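Local coordinates for protein leucine aminopeptidase (Parabacteroides distasonis, PDB 3TC8) that probably works as a zinc-dependent aminopeptidase of the M28 family, whose members also include glutaminyl-peptide cyclotransferases, at residues Y28-V31 and A32-V35; K211-Q214 and S215-A218; P221-E224 and M225-A229; T301-E304 and V305-R309. All coordinates share one frame; numbering follows the deposited sequence. Where two conformers were deposited one is given.

Along the chain the contacts run in the order interaction 1 (28-35), interaction 2 (211-218), interaction 3 (221-229) and interaction 4 (301-309). Interactions 2 and 3 share helix 213-233, with centres about 11 Å apart; the salt bridge from Lys-211 NZ to Glu-224 OE2 (2.8 Å) joins them. Interaction 4, on the C-terminal helix 292-308, packs against interaction 3, with centres about 10 Å apart. Interaction 1 lies on the N-terminal helix; its centre is about 29 Å from that of interaction 2, across the centre of the chain. Helix 125-144 lies in contact with this helix and with helix 292-308, and so with helices from both ends of the chain.

Interaction 1. Residues Y28-V31 and A32-V35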
loop_
_atom_site.group_PDB
_atom_site.type_symbol
_atom_site.label_atom_id
_atom_site.label_comp_id
_atom_site.label_asym_id
_atom_site.label_seq_id
_atom_site.Cartn_x
_atom_site.Cartn_y
_atom_site.Cartn_z
ATOM N N TYR A 28 -5.748 -10.009 -8.609
ATOM C CA TYR A 28 -4.613 -10.910 -8.725
ATOM C C TYR A 28 -3.819 -10.641 -10.003
ATOM O O TYR A 28 -2.592 -10.557 -9.993
ATOM C CB TYR A 28 -5.126 -12.349 -8.697
ATOM C CG TYR A 28 -4.054 -13.397 -8.767
ATOM C CD1 TYR A 28 -3.449 -13.757 -9.958
ATOM C CD2 TYR A 28 -3.649 -14.037 -7.606
ATOM C CE1 TYR A 28 -2.440 -14.757 -9.951
ATOM C CE2 TYR A 28 -2.656 -15.016 -7.595
ATOM C CZ TYR A 28 -2.062 -15.351 -8.756
ATOM O OH TYR A 28 -1.060 -16.331 -8.760
ATOM N N ALA A 29 -4.527 -10.450 -11.108
ATOM C CA ALA A 29 -3.869 -10.174 -12.367
ATOM C C ALA A 29 -3.143 -8.838 -12.316
ATOM O O ALA A 29 -2.083 -8.706 -12.959
ATOM C CB ALA A 29 -4.867 -10.210 -13.519
ATOM N N TYR A 30 -3.688 -7.826 -11.627
ATOM C CA TYR A 30 -2.942 -6.566 -11.452
ATOM C C TYR A 30 -1.659 -6.770 -10.668
ATOM O O TYR A 30 -0.652 -6.099 -10.933
ATOM C CB TYR A 30 -3.816 -5.486 -10.818
ATOM C CG TYR A 30 -4.864 -4.858 -11.685
ATOM C CD1 TYR A 30 -4.539 -4.375 -12.942
ATOM C CD2 TYR A 30 -6.156 -4.705 -11.260
ATOM C CE1 TYR A 30 -5.498 -3.748 -13.748
ATOM C CE2 TYR A 30 -7.104 -4.084 -12.043
ATOM C CZ TYR A 30 -6.761 -3.611 -13.298
ATOM O OH TYR A 30 -7.737 -2.995 -14.055
ATOM N N VAL A 31 -1.668 -7.627 -9.646
ATOM C CA VAL A 31 -0.440 -7.975 -8.955
ATOM C C VAL A 31 0.539 -8.607 -9.925
ATOM O O VAL A 31 1.723 -8.230 -9.979
ATOM C CB VAL A 31 -0.695 -8.877 -7.706
ATOM C CG1 VAL A 31 0.603 -9.153 -6.969
ATOM C CG2 VAL A 31 -1.718 -8.274 -6.748
ATOM N N ALA A 32 0.065 -9.612 -10.652
ATOM C CA ALA A 32 0.920 -10.322 -11.599
ATOM C C ALA A 32 1.520 -9.354 -12.638
ATOM O O ALA A 32 2.683 -9.490 -13.030
ATOM C CB ALA A 32 0.089 -11.415 -12.311
ATOM N N ASN A 33 0.730 -8.388 -13.084
ATOM C CA ASN A 33 1.202 -7.455 -14.103
ATOM C C ASN A 33 2.342 -6.590 -13.571
ATOM O O ASN A 33 3.278 -6.311 -14.306
ATOM C CB ASN A 33 0.084 -6.554 -14.619
ATOM C CG ASN A 33 -0.914 -7.296 -15.500
ATOM O OD1 ASN A 33 -0.683 -8.434 -15.922
ATOM N ND2 ASN A 33 -2.059 -6.659 -15.749
ATOM N N GLN A 34 2.271 -6.164 -12.320
ATOM C CA GLN A 34 3.380 -5.457 -11.704
ATOM C C GLN A 34 4.645 -6.311 -11.630
ATOM O O GLN A 34 5.742 -5.876 -12.030
ATOM C CB GLN A 34 3.003 -4.975 -10.311
ATOM C CG GLN A 34 1.919 -3.889 -10.302
ATOM C CD GLN A 34 1.423 -3.727 -8.905
ATOM O OE1 GLN A 34 2.089 -3.089 -8.070
ATOM N NE2 GLN A 34 0.295 -4.353 -8.611
ATOM N N VAL A 35 4.493 -7.512 -11.136
ATOM C CA VAL A 35 5.621 -8.400 -10.929
ATOM C C VAL A 35 6.292 -8.735 -12.268
ATOM O O VAL A 35 7.501 -8.931 -12.326
ATOM C CB VAL A 35 5.190 -9.642 -10.115
ATOM C CG1 VAL A 35 6.305 -10.682 -10.084
ATOM C CG2 VAL A 35 4.819 -9.199 -8.689
#
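Tyr-30 and Gln-34 form a local side-chain-to-backbone contact one turn apart on alpha-helix 24-36, which packs against helices 45-60 and 125-144 in this M28 peptidase fold. Successive i to i+4 bonds carry the backbone, among them Ala-32 N to Tyr-28 O at 2.9 Å and Val-35 N to Val-31 O at 3.1 Å. The carbonyl of Tyr-30 takes a second donor. Besides Gln-34 N at 3.2 Å, Tyr-30 O accepts from Gln-34 NE2 at 3.1 Å, the two arriving from opposite faces of the carbonyl plane. The side-chain amide comes from well above that plane (54°), yet the oxygen lies within the plane of the amide. Gln-34 gets there by placing CG beside its own backbone N (chi1 -67°), running on extended, and turning its amide at chi3 (78°) so that NE2 faces back down the helix. NE2 also donates to Gly-129 O of helix 125-144, tying two helices together; the Gln-34 side chain is about 13 Å from the bound zinc ion. A leucine here would probably leave Tyr-30 O without its second donor and remove this polar link between the helices. The Tyr-30 hydroxyl bonds to Glu-57, and Asn-33 sends ND2 to the hydroxyl of Tyr-53. On its way there Asn-33 folds over the preceding turn, its CG 3.1 Å from Ala-29 O.

Interaction 2. Residues K211-Q214 and S215-A218; sequences KEQQ and SLRA
Glu-212 and Ser-215 meet where strand 209-211 passes into helix 213-233, and the glutamate side chain turns back over the first turn. Its CB lies 3.8 Å from Ser-215 OG. From there CG extends anti to the backbone N (chi1 -176°), and a bend at chi2 (-80°) swings the carboxylate round to the first amides of the helix, which have no preceding turn to bond to. OE1 takes two donors: Ser-215 OG at 2.7 Å, using the anti lone pair, and Ser-215 N at 2.9 Å, which approaches from above the carboxylate plane. OE2 receives Gln-214 N at 3.0 Å, likewise from above that plane (50°). Both oxygens have further partners, His-251 NE2 at OE1 and Ile-247 N at OE2, so this buried carboxylate is gripped by several bonds that fix its rotation. The start of the helix would also be expected to favour its negative charge. A glutamine in its place would probably lose that charge and force one of the donors at its two oxygens to face an NH2 group. Ser-215 OG also pairs with Asp-264 N of strand 262-266. Outside this polar knot, Leu-216 lays CD1 against Lys-211 CB at 3.8 Å, while the lysine amine continues to Asn-241. Backbone bonding begins with Leu-216 N to Glu-212 O at 2.9 Å. Glu-212 is thus an N-cap, and the Lys-211 and Leu-216 pair flanking it resembles the hydrophobic staple common at helix starts.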
loop_
_atom_site.group_PDB
_atom_site.type_symbol
_atom_site.label_atom_id
_atom_site.label_comp_id
_atom_site.label_asym_id
_atom_site.label_seq_id
_atom_site.Cartn_x
_atom_site.Cartn_y
_atom_site.Cartn_z
ATOM N N LYS A 211 -5.353 -5.056 14.533
ATOM C CA LYS A 211 -5.562 -3.616 14.693
ATOM C C LYS A 211 -4.205 -2.989 15.081
ATOM O O LYS A 211 -3.704 -3.183 16.211
ATOM C CB LYS A 211 -6.635 -3.353 15.739
ATOM C CG LYS A 211 -7.967 -3.974 15.391
ATOM C CD LYS A 211 -8.994 -3.695 16.449
ATOM C CE LYS A 211 -10.267 -4.413 16.246
ATOM N NZ LYS A 211 -11.207 -4.122 17.396
ATOM N N GLU A 212 -3.586 -2.300 14.130
ATOM C CA GLU A 212 -2.211 -1.850 14.323
ATOM C C GLU A 212 -2.161 -0.650 15.275
ATOM O O GLU A 212 -3.060 0.168 15.300
ATOM C CB GLU A 212 -1.646 -1.598 12.911
ATOM C CG GLU A 212 -0.191 -1.202 12.839
ATOM C CD GLU A 212 0.101 0.247 13.147
ATOM O OE1 GLU A 212 -0.711 1.104 12.733
ATOM O OE2 GLU A 212 1.155 0.523 13.802
ATOM N N GLN A 213 -1.086 -0.550 16.042
ATOM C CA GLN A 213 -1.069 0.422 17.160
ATOM C C GLN A 213 -1.107 1.870 16.729
ATOM O O GLN A 213 -1.864 2.649 17.297
ATOM C CB GLN A 213 0.147 0.212 18.060
ATOM C CG GLN A 213 0.038 -0.993 18.913
ATOM C CD GLN A 213 -1.098 -0.939 19.875
ATOM O OE1 GLN A 213 -1.350 0.091 20.482
ATOM N NE2 GLN A 213 -1.883 -2.021 19.909
ATOM N N GLN A 214 -0.331 2.249 15.692
ATOM C CA GLN A 214 -0.348 3.647 15.282
ATOM C C GLN A 214 -1.717 4.036 14.704
ATOM O O GLN A 214 -2.217 5.140 14.920
ATOM C CB GLN A 214 0.736 3.951 14.263
ATOM C CG GLN A 214 2.138 3.662 14.786
ATOM C CD GLN A 214 3.194 4.323 13.924
ATOM O OE1 GLN A 214 3.516 5.504 14.124
ATOM N NE2 GLN A 214 3.736 3.600 12.960
ATOM N N SER A 215 -2.331 3.076 14.005
ATOM C CA SER A 215 -3.662 3.221 13.445
ATOM C C SER A 215 -4.683 3.446 14.541
ATOM O O SER A 215 -5.568 4.297 14.423
ATOM C CB SER A 215 -3.991 1.928 12.667
ATOM O OG SER A 215 -3.111 1.681 11.597
ATOM N N LEU A 216 -4.622 2.625 15.589
ATOM C CA LEU A 216 -5.523 2.802 16.725
ATOM C C LEU A 216 -5.316 4.132 17.441
ATOM O O LEU A 216 -6.260 4.820 17.799
ATOM C CB LEU A 216 -5.325 1.656 17.704
ATOM C CG LEU A 216 -5.918 0.299 17.379
ATOM C CD1 LEU A 216 -5.321 -0.771 18.273
ATOM C CD2 LEU A 216 -7.427 0.349 17.384
ATOM N N ARG A 217 -4.051 4.487 17.675
ATOM C CA ARG A 217 -3.792 5.721 18.387
ATOM C C ARG A 217 -4.296 6.945 17.642
ATOM O O ARG A 217 -4.851 7.869 18.254
ATOM C CB ARG A 217 -2.315 5.845 18.727
ATOM C CG ARG A 217 -1.990 6.848 19.850
ATOM C CD ARG A 217 -2.407 6.343 21.238
ATOM N NE ARG A 217 -1.801 7.124 22.298
ATOM C CZ ARG A 217 -2.242 8.289 22.776
ATOM N NH1 ARG A 217 -3.387 8.798 22.369
ATOM N NH2 ARG A 217 -1.498 8.943 23.675
ATOM N N ALA A 218 -4.108 6.971 16.324
ATOM C CA ALA A 218 -4.504 8.106 15.501
ATOM C C ALA A 218 -5.939 8.057 15.016
ATOM O O ALA A 218 -6.470 9.092 14.661
ATOM C CB ALA A 218 -3.612 8.214 14.252
#

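Interaction 3. Residues P221-E224 and M225-A229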
loop_
_atom_site.group_PDB
_atom_site.type_symbol
_atom_site.label_atom_id
_atom_site.label_comp_id
_atom_site.label_asym_id
_atom_site.label_seq_id
_atom_site.Cartn_x
_atom_site.Cartn_y
_atom_site.Cartn_z
ATOM N N PRO A 221 -11.525 5.120 15.510
ATOM C CA PRO A 221 -12.872 4.963 14.917
ATOM C C PRO A 221 -12.825 4.399 13.521
ATOM O O PRO A 221 -13.756 3.711 13.089
ATOM C CB PRO A 221 -13.443 6.386 14.943
ATOM C CG PRO A 221 -12.710 7.063 16.062
ATOM C CD PRO A 221 -11.319 6.492 16.013
ATOM N N ILE A 222 -11.765 4.696 12.767
ATOM C CA ILE A 222 -11.584 4.180 11.429
ATOM C C ILE A 222 -11.270 2.697 11.485
ATOM O O ILE A 222 -11.832 1.909 10.725
ATOM C CB ILE A 222 -10.510 4.972 10.632
ATOM C CG1 ILE A 222 -10.761 6.500 10.703
ATOM C CG2 ILE A 222 -10.416 4.470 9.192
ATOM C CD1 ILE A 222 -12.147 6.952 10.219
ATOM N N VAL A 223 -10.351 2.306 12.378
ATOM C CA VAL A 223 -10.087 0.901 12.615
ATOM C C VAL A 223 -11.387 0.150 12.911
ATOM O O VAL A 223 -11.680 -0.896 12.336
ATOM C CB VAL A 223 -9.041 0.648 13.733
ATOM C CG1 VAL A 223 -8.871 -0.843 13.978
ATOM C CG2 VAL A 223 -7.698 1.320 13.396
ATOM N N GLU A 224 -12.144 0.669 13.875
ATOM C CA GLU A 224 -13.367 0.010 14.278
ATOM C C GLU A 224 -14.366 -0.117 13.127
ATOM O O GLU A 224 -14.994 -1.150 12.959
ATOM C CB GLU A 224 -13.980 0.681 15.498
ATOM C CG GLU A 224 -13.086 0.458 16.743
ATOM C CD GLU A 224 -12.908 -0.996 17.085
ATOM O OE1 GLU A 224 -13.955 -1.727 17.121
ATOM O OE2 GLU A 224 -11.742 -1.400 17.328
HETATM N N MSE A 225 -14.523 0.939 12.352
HETATM C CA MSE A 225 -15.436 0.904 11.225
HETATM C C MSE A 225 -15.031 -0.164 10.214
HETATM O O MSE A 225 -15.874 -0.932 9.744
HETATM C CB MSE A 225 -15.418 2.259 10.547
HETATM C CG MSE A 225 -16.152 2.367 9.193
HETATM SE SE MSE A 225 -16.175 4.083 8.395
HETATM C CE MSE A 225 -14.279 4.316 8.130
ATOM N N VAL A 226 -13.745 -0.228 9.883
ATOM C CA VAL A 226 -13.257 -1.200 8.931
ATOM C C VAL A 226 -13.364 -2.633 9.455
ATOM O O VAL A 226 -13.843 -3.521 8.750
ATOM C CB VAL A 226 -11.788 -0.840 8.480
ATOM C CG1 VAL A 226 -11.174 -1.961 7.642
ATOM C CG2 VAL A 226 -11.810 0.475 7.741
ATOM N N TRP A 227 -12.938 -2.871 10.710
ATOM C CA TRP A 227 -12.966 -4.201 11.235
ATOM C C TRP A 227 -14.411 -4.680 11.425
ATOM O O TRP A 227 -14.696 -5.871 11.236
ATOM C CB TRP A 227 -12.157 -4.299 12.567
ATOM C CG TRP A 227 -10.716 -4.761 12.380
ATOM C CD1 TRP A 227 -10.218 -5.911 12.863
ATOM C CD2 TRP A 227 -9.665 -4.172 11.572
ATOM N NE1 TRP A 227 -8.918 -6.078 12.447
ATOM C CE2 TRP A 227 -8.556 -5.012 11.673
ATOM C CE3 TRP A 227 -9.556 -3.010 10.849
ATOM C CZ2 TRP A 227 -7.357 -4.765 10.999
ATOM C CZ3 TRP A 227 -8.372 -2.759 10.156
ATOM C CH2 TRP A 227 -7.288 -3.619 10.264
ATOM N N SER A 228 -15.319 -3.790 11.792
ATOM C CA SER A 228 -16.724 -4.160 11.922
ATOM C C SER A 228 -17.340 -4.479 10.572
ATOM O O SER A 228 -18.098 -5.439 10.448
ATOM C CB SER A 228 -17.492 -3.022 12.587
ATOM O OG SER A 228 -17.177 -2.953 13.978
ATOM N N ALA A 229 -17.041 -3.688 9.553
ATOM C CA ALA A 229 -17.508 -4.004 8.197
ATOM C C ALA A 229 -17.013 -5.371 7.754
ATOM O O ALA A 229 -17.762 -6.154 7.182
ATOM C CB ALA A 229 -17.117 -2.905 7.189
HETATM O O HOH W 1 -14.572 -3.647 15.226
#
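Val-223 lays its CG1 methyl over one face of the Trp-227 ring, a turn further along helix 213-233. CG1 stands 3.8 Å above the ring plane, displaced toward the rim, with CE3 its nearest ring atom at 3.9 Å. The valine puts CG1 anti to its backbone N (chi1 177°), which carries the methyl toward the indole. Lys-211 packs its aliphatic chain on both residues, and Phe-239 meets the indole edge-to-face. A second bump and hollow lie on another side of the helix. Met-225, present as selenomethionine, runs extended as far as its selenium, then bends at chi3 (63°) to bring CE back beside Ile-222. There the methyl settles into the fork between the two branches, 4.0 Å from both CD1 and CG2 of Ile-222. The side chains lie alongside one another, pointing the same way, and both reach Tyr-195 of strand 195-200. Val-226 turns its CG2 toward Ile-222 CG2 more loosely, at 4.5 Å, and its side chain also touches Ile-263, Ile-265 and Ile-197. On the polar side, Glu-224 and Ser-228 are bridged by one water, which donates to Glu-224 OE1 at 2.8 Å and is hydrogen-bonded to Ser-228 OG at 3.0 Å. Backbone bonds such as Trp-227 N to Val-223 O, 2.9 Å, set the spacing of these side chains along the helix. The chemistry implies an amphipathic helix, with branched side chains and the selenomethionine packed on strands 195-200 and 262-266 and on helix 292-308, and a polar side where Glu-224 is held by a water and by Lys-211.

Interaction 4. Residues T301-E304 and V305-R309; sequences TVLE and VIYNR
Ile-306 N bonds to Val-302 O at 3.0 Å and Tyr-307 N to Leu-303 O at 3.0 Å, both regular alpha-helical links in helix 292-308. One residue later the bond is poorer: Asn-308 N reaches Glu-304 O at 2.9 Å, but the link is strongly bent (120°) and weak. Side chains add to the bonding here. Asn-308 ND2 meets Glu-304 OE2 at 2.9 Å from above the carboxylate plane, and the same oxygen forms a salt bridge with Arg-309 NH1 at 2.7 Å through its anti lone pair. The bend of Glu-304 at chi2 (72°) curls the carboxylate toward the chain end, where the guanidinium plane stands nearly perpendicular to it. NH1 also donates to Asn-308 O at 2.9 Å, so it has two acceptors, Glu-304 OE2 and Asn-308 O, while NH2 pairs with Asp-232 near the end of helix 213-233. The apolar face is simpler. Leu-303 and Tyr-307 lie alongside each other with CD2 against CE1 at 3.8 Å, and Leu-303 O sits at the edge of the tyrosine ring. The Tyr-307 hydroxyl goes on to Lys-145 O. Among its neighbours the C-terminal helix packs against helix 125-144 through Val-302, Leu-303, Ile-306 and Tyr-307, and against helix 213-233 through Thr-301 and Val-305, while Ile-306 also rests on Tyr-195 of strand 195-200.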
loop_
_atom_site.group_PDB
_atom_site.type_symbol
_atom_site.label_atom_id
_atom_site.label_comp_id
_atom_site.label_asym_id
_atom_site.label_seq_id
_atom_site.Cartn_x
_atom_site.Cartn_y
_atom_site.Cartn_z
ATOM N N THR A 301 -13.910 -5.351 1.769
ATOM C CA THR A 301 -14.094 -4.569 3.000
ATOM C C THR A 301 -13.896 -3.090 2.733
ATOM O O THR A 301 -14.690 -2.243 3.170
ATOM C CB THR A 301 -13.182 -5.099 4.123
ATOM O OG1 THR A 301 -13.526 -6.440 4.422
ATOM C CG2 THR A 301 -13.250 -4.240 5.387
ATOM N N VAL A 302 -12.833 -2.717 1.975
ATOM C CA VAL A 302 -12.622 -1.335 1.697
ATOM C C VAL A 302 -13.786 -0.764 0.886
ATOM O O VAL A 302 -14.242 0.356 1.133
ATOM C CB VAL A 302 -11.247 -1.102 0.999
ATOM C CG1 VAL A 302 -11.137 0.307 0.495
ATOM C CG2 VAL A 302 -10.105 -1.441 1.943
ATOM N N LEU A 303 -14.259 -1.483 -0.132
ATOM C CA LEU A 303 -15.407 -0.982 -0.893
ATOM C C LEU A 303 -16.614 -0.734 0.015
ATOM O O LEU A 303 -17.314 0.242 -0.101
ATOM C CB LEU A 303 -15.793 -1.980 -2.007
ATOM C CG LEU A 303 -14.820 -2.056 -3.179
ATOM C CD1 LEU A 303 -15.262 -3.139 -4.141
ATOM C CD2 LEU A 303 -14.697 -0.737 -3.901
ATOM N N GLU A 304 -16.900 -1.700 0.860
ATOM C CA GLU A 304 -18.038 -1.560 1.794
ATOM C C GLU A 304 -17.947 -0.285 2.618
ATOM O O GLU A 304 -18.939 0.406 2.804
ATOM C CB GLU A 304 -18.149 -2.786 2.673
ATOM C CG GLU A 304 -19.368 -2.786 3.622
ATOM C CD GLU A 304 -20.696 -3.013 2.892
ATOM O OE1 GLU A 304 -20.703 -3.622 1.800
ATOM O OE2 GLU A 304 -21.765 -2.651 3.448
ATOM N N VAL A 305 -16.753 0.033 3.106
ATOM C CA VAL A 305 -16.535 1.159 3.935
ATOM C C VAL A 305 -16.696 2.482 3.170
ATOM O O VAL A 305 -17.380 3.437 3.620
ATOM C CB VAL A 305 -15.151 0.999 4.573
ATOM C CG1 VAL A 305 -14.718 2.285 5.274
ATOM C CG2 VAL A 305 -15.185 -0.184 5.528
ATOM N N ILE A 306 -16.062 2.586 1.996
ATOM C CA ILE A 306 -16.078 3.848 1.291
ATOM C C ILE A 306 -17.424 4.129 0.620
ATOM O O ILE A 306 -17.771 5.282 0.436
ATOM C CB ILE A 306 -14.897 4.022 0.297
ATOM C CG1 ILE A 306 -15.032 3.070 -0.919
ATOM C CG2 ILE A 306 -13.560 3.828 1.026
ATOM C CD1 ILE A 306 -13.936 3.186 -1.945
ATOM N N TYR A 307 -18.150 3.083 0.235
ATOM C CA TYR A 307 -19.471 3.264 -0.352
ATOM C C TYR A 307 -20.564 3.313 0.679
ATOM O O TYR A 307 -21.636 3.852 0.360
ATOM C CB TYR A 307 -19.797 2.106 -1.300
ATOM C CG TYR A 307 -19.165 2.241 -2.671
ATOM C CD1 TYR A 307 -17.834 1.883 -2.910
ATOM C CD2 TYR A 307 -19.886 2.718 -3.729
ATOM C CE1 TYR A 307 -17.271 1.988 -4.174
ATOM C CE2 TYR A 307 -19.324 2.852 -5.004
ATOM C CZ TYR A 307 -18.002 2.509 -5.238
ATOM O OH TYR A 307 -17.403 2.557 -6.460
ATOM N N ASN A 308 -20.394 2.678 1.829
ATOM C CA ASN A 308 -21.543 2.283 2.606
ATOM C C ASN A 308 -21.332 2.240 4.113
ATOM O O ASN A 308 -22.140 1.629 4.802
ATOM C CB ASN A 308 -22.044 0.919 2.121
ATOM C CG ASN A 308 -23.461 0.607 2.509
ATOM O OD1 ASN A 308 -24.334 1.496 2.510
ATOM N ND2 ASN A 308 -23.725 -0.655 2.754
ATOM N N ARG A 309 -20.324 2.941 4.635
ATOM C CA ARG A 309 -20.204 3.198 6.089
ATOM C C ARG A 309 -19.864 4.653 6.309
ATOM O O ARG A 309 -19.849 5.416 5.357
ATOM C CB ARG A 309 -19.188 2.292 6.747
ATOM C CG ARG A 309 -19.534 0.841 6.771
ATOM C CD ARG A 309 -20.746 0.551 7.690
ATOM N NE ARG A 309 -20.976 -0.881 7.812
ATOM C CZ ARG A 309 -21.435 -1.676 6.854
ATOM N NH1 ARG A 309 -21.860 -1.155 5.722
ATOM N NH2 ARG A 309 -21.516 -3.006 7.050
ATOM O OXT ARG A 309 -19.717 5.082 7.472
#